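Local coordinates for protein cytochrome P450 (Zobellia galactanivorans, PDB 6G5O) that belongs to the cytochrome P450 family and carries a bound haem, protoporphyrin IX with iron, at residues E244-E249 with I311-K316; E251-A256 with I342-L347. All blocks are in the same frame, centred on the assembly; numbering follows the deposited sequence.

Contact 1 of 2, residues E244-E249 with I311-K316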
loop_
_atom_site.group_PDB
_atom_site.type_symbol
_atom_site.label_atom_id
_atom_site.label_comp_id
_atom_site.label_asym_id
_atom_site.label_seq_id
_atom_site.Cartn_x
_atom_site.Cartn_y
_atom_site.Cartn_z
ATOM N N GLU A 244 -17.996 13.051 13.122
ATOM C CA GLU A 244 -18.252 14.404 13.680
ATOM C C GLU A 244 -16.932 15.069 14.131
ATOM O O GLU A 244 -16.706 16.244 13.872
ATOM C CB GLU A 244 -19.302 14.338 14.840
ATOM C CG GLU A 244 -20.121 15.611 15.054
ATOM N N ARG A 245 -16.043 14.326 14.792
ATOM C CA ARG A 245 -14.736 14.886 15.170
ATOM C C ARG A 245 -13.950 15.420 13.972
ATOM O O ARG A 245 -13.388 16.520 14.045
ATOM C CB ARG A 245 -13.890 13.887 15.943
ATOM C CG ARG A 245 -14.268 13.759 17.411
ATOM C CD ARG A 245 -13.107 13.178 18.206
ATOM N NE ARG A 245 -12.037 14.155 18.360
ATOM C CZ ARG A 245 -10.796 13.882 18.802
ATOM N NH1 ARG A 245 -10.451 12.639 19.098
ATOM N NH2 ARG A 245 -9.876 14.850 18.912
ATOM N N LEU A 246 -13.957 14.686 12.853
ATOM C CA LEU A 246 -13.267 15.155 11.631
ATOM C C LEU A 246 -13.949 16.366 11.008
ATOM O O LEU A 246 -13.269 17.253 10.446
ATOM C CB LEU A 246 -13.202 14.055 10.598
ATOM C CG LEU A 246 -12.278 12.897 10.944
ATOM C CD1 LEU A 246 -12.672 11.701 10.094
ATOM C CD2 LEU A 246 -10.812 13.250 10.765
ATOM N N ARG A 247 -15.283 16.436 11.097
ATOM C CA ARG A 247 -15.973 17.640 10.613
ATOM C C ARG A 247 -15.568 18.877 11.437
ATOM O O ARG A 247 -15.221 19.903 10.861
ATOM C CB ARG A 247 -17.496 17.446 10.572
ATOM C CG ARG A 247 -18.297 18.694 10.184
ATOM C CD ARG A 247 -19.775 18.388 9.888
ATOM N NE ARG A 247 -20.414 17.622 10.964
ATOM C CZ ARG A 247 -20.940 18.151 12.068
ATOM N NH1 ARG A 247 -20.911 19.475 12.256
ATOM N NH2 ARG A 247 -21.480 17.349 12.996
ATOM N N LYS A 248 -15.573 18.766 12.768
ATOM C CA LYS A 248 -15.348 19.930 13.664
ATOM C C LYS A 248 -13.891 20.174 13.997
ATOM O O LYS A 248 -13.568 21.239 14.459
ATOM C CB LYS A 248 -16.094 19.772 15.000
ATOM C CG LYS A 248 -17.618 19.682 14.938
ATOM N N GLU A 249 -13.020 19.186 13.795
ATOM C CA GLU A 249 -11.602 19.332 14.104
ATOM C C GLU A 249 -10.742 18.868 12.912
ATOM O O GLU A 249 -10.012 17.890 13.025
ATOM C CB GLU A 249 -11.217 18.487 15.336
ATOM C CG GLU A 249 -11.942 18.724 16.658
ATOM C CD GLU A 249 -11.449 17.755 17.735
ATOM O OE1 GLU A 249 -10.241 17.802 18.090
ATOM O OE2 GLU A 249 -12.252 16.922 18.220
ATOM N N ILE A 311 -8.685 2.195 17.053
ATOM C CA ILE A 311 -8.302 3.371 16.344
ATOM C C ILE A 311 -8.425 4.558 17.303
ATOM O O ILE A 311 -9.537 4.927 17.693
ATOM C CB ILE A 311 -9.146 3.528 15.065
ATOM C CG1 ILE A 311 -8.570 2.556 14.000
ATOM C CG2 ILE A 311 -9.131 4.973 14.555
ATOM C CD1 ILE A 311 -9.330 2.503 12.686
ATOM N N VAL A 312 -7.280 5.125 17.682
ATOM C CA VAL A 312 -7.223 6.370 18.429
ATOM C C VAL A 312 -7.005 7.485 17.412
ATOM O O VAL A 312 -5.867 7.721 16.932
ATOM C CB VAL A 312 -6.066 6.383 19.458
ATOM C CG1 VAL A 312 -5.946 7.750 20.146
ATOM C CG2 VAL A 312 -6.236 5.277 20.474
ATOM N N LEU A 313 -8.088 8.189 17.119
ATOM C CA LEU A 313 -8.191 9.045 15.955
ATOM C C LEU A 313 -7.157 10.151 15.888
ATOM O O LEU A 313 -6.763 10.560 14.799
ATOM C CB LEU A 313 -9.603 9.651 15.898
ATOM C CG LEU A 313 -10.094 10.124 14.534
ATOM C CD1 LEU A 313 -10.106 8.972 13.536
ATOM C CD2 LEU A 313 -11.506 10.660 14.635
ATOM N N ASP A 314 -6.722 10.639 17.033
ATOM C CA ASP A 314 -5.777 11.759 17.062
ATOM C C ASP A 314 -4.406 11.353 17.618
ATOM O O ASP A 314 -3.673 12.185 18.126
ATOM C CB ASP A 314 -6.381 12.920 17.885
ATOM C CG ASP A 314 -6.762 12.496 19.356
ATOM O OD1 ASP A 314 -6.469 11.340 19.781
ATOM O OD2 ASP A 314 -7.388 13.314 20.084
ATOM N N ARG A 315 -4.050 10.081 17.520
ATOM C CA ARG A 315 -2.816 9.591 18.139
ATOM C C ARG A 315 -1.622 10.437 17.675
ATOM O O ARG A 315 -1.353 10.498 16.483
ATOM C CB ARG A 315 -2.605 8.108 17.747
ATOM C CG ARG A 315 -1.471 7.385 18.445
ATOM C CD ARG A 315 -1.220 5.990 17.858
ATOM N NE ARG A 315 -2.363 5.061 18.039
ATOM C CZ ARG A 315 -2.561 4.283 19.099
ATOM N NH1 ARG A 315 -1.749 4.316 20.124
ATOM N NH2 ARG A 315 -3.622 3.483 19.138
ATOM N N LYS A 316 -0.921 11.087 18.606
ATOM C CA LYS A 316 0.315 11.845 18.305
ATOM C C LYS A 316 1.540 10.942 18.268
ATOM O O LYS A 316 2.453 11.119 17.428
ATOM C CB LYS A 316 0.589 12.978 19.323
ATOM C CG LYS A 316 -0.544 13.989 19.427
ATOM C CD LYS A 316 -0.281 15.140 20.389
ATOM C CE LYS A 316 0.669 16.163 19.783
ATOM N NZ LYS A 316 0.701 17.438 20.572
#
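OD2 of D314 takes N-H groups from both terminal nitrogens of R245: NH2 lies 3.2 Å from OD2, while the bond from NH1 to OD2 is weak. This oxygen sits in the guanidinium plane, at its edge; NH2 meets it from above the carboxylate plane, and the two flat groups stand 83° apart. R245 also grips E249, one helical turn on, side-on. Its NE reaches OE2 of E249 at 2.8 Å and its NH2 reaches OE1 of E249 at 3.1 Å, the latter almost straight at 170°. A bend at chi3 (73°) brings the edge of the R245 guanidinium to both acids, which remain 5.7 Å apart between E249 OE1 and D314 OD2; the arginine probably offsets their like charges. D314 belongs to a type I turn, V312 to R315, in the meander region of the P450 fold. Next to it R315 salt-bridges E259, the glutamate of the ExxR sequence in helix 253-264, an arrangement characteristic of the P450 E-R-R triad. Beneath the salt bridges L313 points at helix 240-248, its CD2 4.2 Å from CB of R245 and 4.4 Å from CG of L246. I252, Y235 and A256 also touch L313.

Contact 2 of 2, residues E251-A256 with I342-L347; sequences EITGRA and ILLQTL
T253 and Q345 meet at the polar end of the contact between the start of helix 253-264 and helix 333-350, where NE2 of Q345 donates to OG1 of T253 at 3.0 Å. The bond is bent, 140° at the hydrogen, and the hydroxyl lies 28° out of the amide plane. Q345 gets there by folding its chain at chi2 (-43°), which swings the amide across to the other helix. Below this bond the packing is apolar and buried. T253 holds CG2 anti to its own N, which sets the methyl 4.3 Å from CB of L344; a turn later, CB of A256 lies 4.1 Å from CD1 of L344. L344 also rests on L236 of helix 223-238, and its side chain is about 12 Å from the haem. These are the K and L helices of the P450 fold, L being the helix that follows the haem-binding loop. Toward solvent the contact is looser: Q345 is partly exposed, E251, exposed, points away from helix 333-350, and G254 is exposed too. NE2 of Q345 has a second acceptor, O of L246, and OG1 of T253 is also bonded to O of P250. With two oxygens before NE2, the amide orientation is probably fixed, since turned over it would set its own oxygen against the L246 carbonyl.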
loop_
_atom_site.group_PDB
_atom_site.type_symbol
_atom_site.label_atom_id
_atom_site.label_comp_id
_atom_site.label_asym_id
_atom_site.label_seq_id
_atom_site.Cartn_x
_atom_site.Cartn_y
_atom_site.Cartn_z
ATOM N N GLU A 251 -7.941 19.798 11.766
ATOM C CA GLU A 251 -6.524 19.675 12.168
ATOM C C GLU A 251 -6.054 18.260 12.577
ATOM O O GLU A 251 -4.875 17.969 12.492
ATOM C CB GLU A 251 -6.166 20.676 13.291
ATOM C CG GLU A 251 -6.925 20.514 14.598
ATOM C CD GLU A 251 -8.320 21.201 14.653
ATOM O OE1 GLU A 251 -8.852 21.743 13.629
ATOM O OE2 GLU A 251 -8.917 21.166 15.758
ATOM N N ILE A 252 -6.955 17.374 13.011
ATOM C CA ILE A 252 -6.539 16.030 13.359
ATOM C C ILE A 252 -6.425 15.055 12.155
ATOM O O ILE A 252 -6.120 13.879 12.347
ATOM C CB ILE A 252 -7.457 15.378 14.413
ATOM C CG1 ILE A 252 -8.797 14.978 13.829
ATOM C CG2 ILE A 252 -7.584 16.234 15.694
ATOM C CD1 ILE A 252 -9.683 14.257 14.835
ATOM N N THR A 253 -6.693 15.516 10.949
ATOM C CA THR A 253 -6.850 14.608 9.825
ATOM C C THR A 253 -5.535 13.854 9.483
ATOM O O THR A 253 -5.564 12.645 9.217
ATOM C CB THR A 253 -7.392 15.348 8.568
ATOM O OG1 THR A 253 -8.580 16.080 8.878
ATOM C CG2 THR A 253 -7.757 14.358 7.496
ATOM N N GLY A 254 -4.401 14.558 9.516
ATOM C CA GLY A 254 -3.080 13.949 9.287
ATOM C C GLY A 254 -2.872 12.745 10.181
ATOM O O GLY A 254 -2.515 11.643 9.721
ATOM N N ARG A 255 -3.176 12.955 11.464
ATOM C CA ARG A 255 -2.966 11.951 12.479
ATOM C C ARG A 255 -3.921 10.796 12.323
ATOM O O ARG A 255 -3.534 9.655 12.552
ATOM C CB ARG A 255 -3.028 12.573 13.884
ATOM C CG ARG A 255 -1.680 13.209 14.274
ATOM C CD ARG A 255 -1.792 13.998 15.586
ATOM N NE ARG A 255 -2.580 15.220 15.423
ATOM C CZ ARG A 255 -3.295 15.834 16.379
ATOM N NH1 ARG A 255 -3.384 15.356 17.611
ATOM N NH2 ARG A 255 -3.929 16.952 16.097
ATOM N N ALA A 256 -5.165 11.102 11.964
ATOM C CA ALA A 256 -6.166 10.069 11.661
ATOM C C ALA A 256 -5.734 9.225 10.473
ATOM O O ALA A 256 -5.957 8.047 10.461
ATOM C CB ALA A 256 -7.507 10.690 11.349
ATOM N N ILE A 342 -7.848 13.899 1.932
ATOM C CA ILE A 342 -8.923 14.491 1.135
ATOM C C ILE A 342 -10.231 13.690 1.189
ATOM O O ILE A 342 -11.297 14.276 1.341
ATOM C CB ILE A 342 -8.501 14.722 -0.325
ATOM C CG1 ILE A 342 -7.383 15.768 -0.374
ATOM C CG2 ILE A 342 -9.679 15.225 -1.190
ATOM C CD1 ILE A 342 -6.728 15.837 -1.744
ATOM N N LEU A 343 -10.139 12.366 1.092
ATOM C CA LEU A 343 -11.317 11.530 1.262
ATOM C C LEU A 343 -11.993 11.746 2.620
ATOM O O LEU A 343 -13.209 12.004 2.680
ATOM C CB LEU A 343 -10.991 10.068 1.084
ATOM C CG LEU A 343 -12.166 9.128 1.285
ATOM C CD1 LEU A 343 -13.274 9.344 0.258
ATOM C CD2 LEU A 343 -11.679 7.690 1.269
ATOM N N LEU A 344 -11.211 11.653 3.699
ATOM C CA LEU A 344 -11.808 11.803 5.044
ATOM C C LEU A 344 -12.538 13.151 5.231
ATOM O O LEU A 344 -13.608 13.187 5.817
ATOM C CB LEU A 344 -10.804 11.605 6.160
ATOM C CG LEU A 344 -10.207 10.206 6.423
ATOM C CD1 LEU A 344 -9.268 10.287 7.625
ATOM C CD2 LEU A 344 -11.267 9.164 6.657
ATOM N N GLN A 345 -11.938 14.226 4.737
ATOM C CA GLN A 345 -12.484 15.567 4.834
ATOM C C GLN A 345 -13.705 15.719 3.920
ATOM O O GLN A 345 -14.699 16.290 4.348
ATOM C CB GLN A 345 -11.415 16.665 4.566
ATOM C CG GLN A 345 -10.684 17.199 5.799
ATOM C CD GLN A 345 -11.644 17.438 6.988
ATOM O OE1 GLN A 345 -12.595 18.210 6.850
ATOM N NE2 GLN A 345 -11.432 16.716 8.133
ATOM N N THR A 346 -13.653 15.172 2.700
ATOM C CA THR A 346 -14.796 15.239 1.811
ATOM C C THR A 346 -16.011 14.502 2.404
ATOM O O THR A 346 -17.111 15.033 2.379
ATOM C CB THR A 346 -14.448 14.717 0.419
ATOM O OG1 THR A 346 -13.324 15.450 -0.068
ATOM C CG2 THR A 346 -15.631 14.883 -0.573
ATOM N N LEU A 347 -15.802 13.302 2.941
ATOM C CA LEU A 347 -16.879 12.572 3.605
ATOM C C LEU A 347 -17.431 13.323 4.834
ATOM O O LEU A 347 -18.639 13.338 5.076
ATOM C CB LEU A 347 -16.421 11.191 4.021
ATOM C CG LEU A 347 -16.021 10.212 2.903
ATOM C CD1 LEU A 347 -15.366 8.975 3.494
ATOM C CD2 LEU A 347 -17.239 9.819 2.077
#

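From the N terminus the chain runs through helix 240-248, the first side of contact 1, and turns almost at once into 251-256, the first side of contact 2. After the sheet strands it comes back at 311-316, where contact 1 closes a loop of 61 residues. Only later does helix 333-350 supply 342-347 and close contact 2 over 85 residues. Neither loop contains the other: the segments alternate, so the two closures cross, with centres about 8 Å apart. A weak bond from NH1 of R255 to O of D314 adds a further tie between them. Together the contacts bind the meander loop to helix 240-248 and the start of helix 253-264 to helix 333-350.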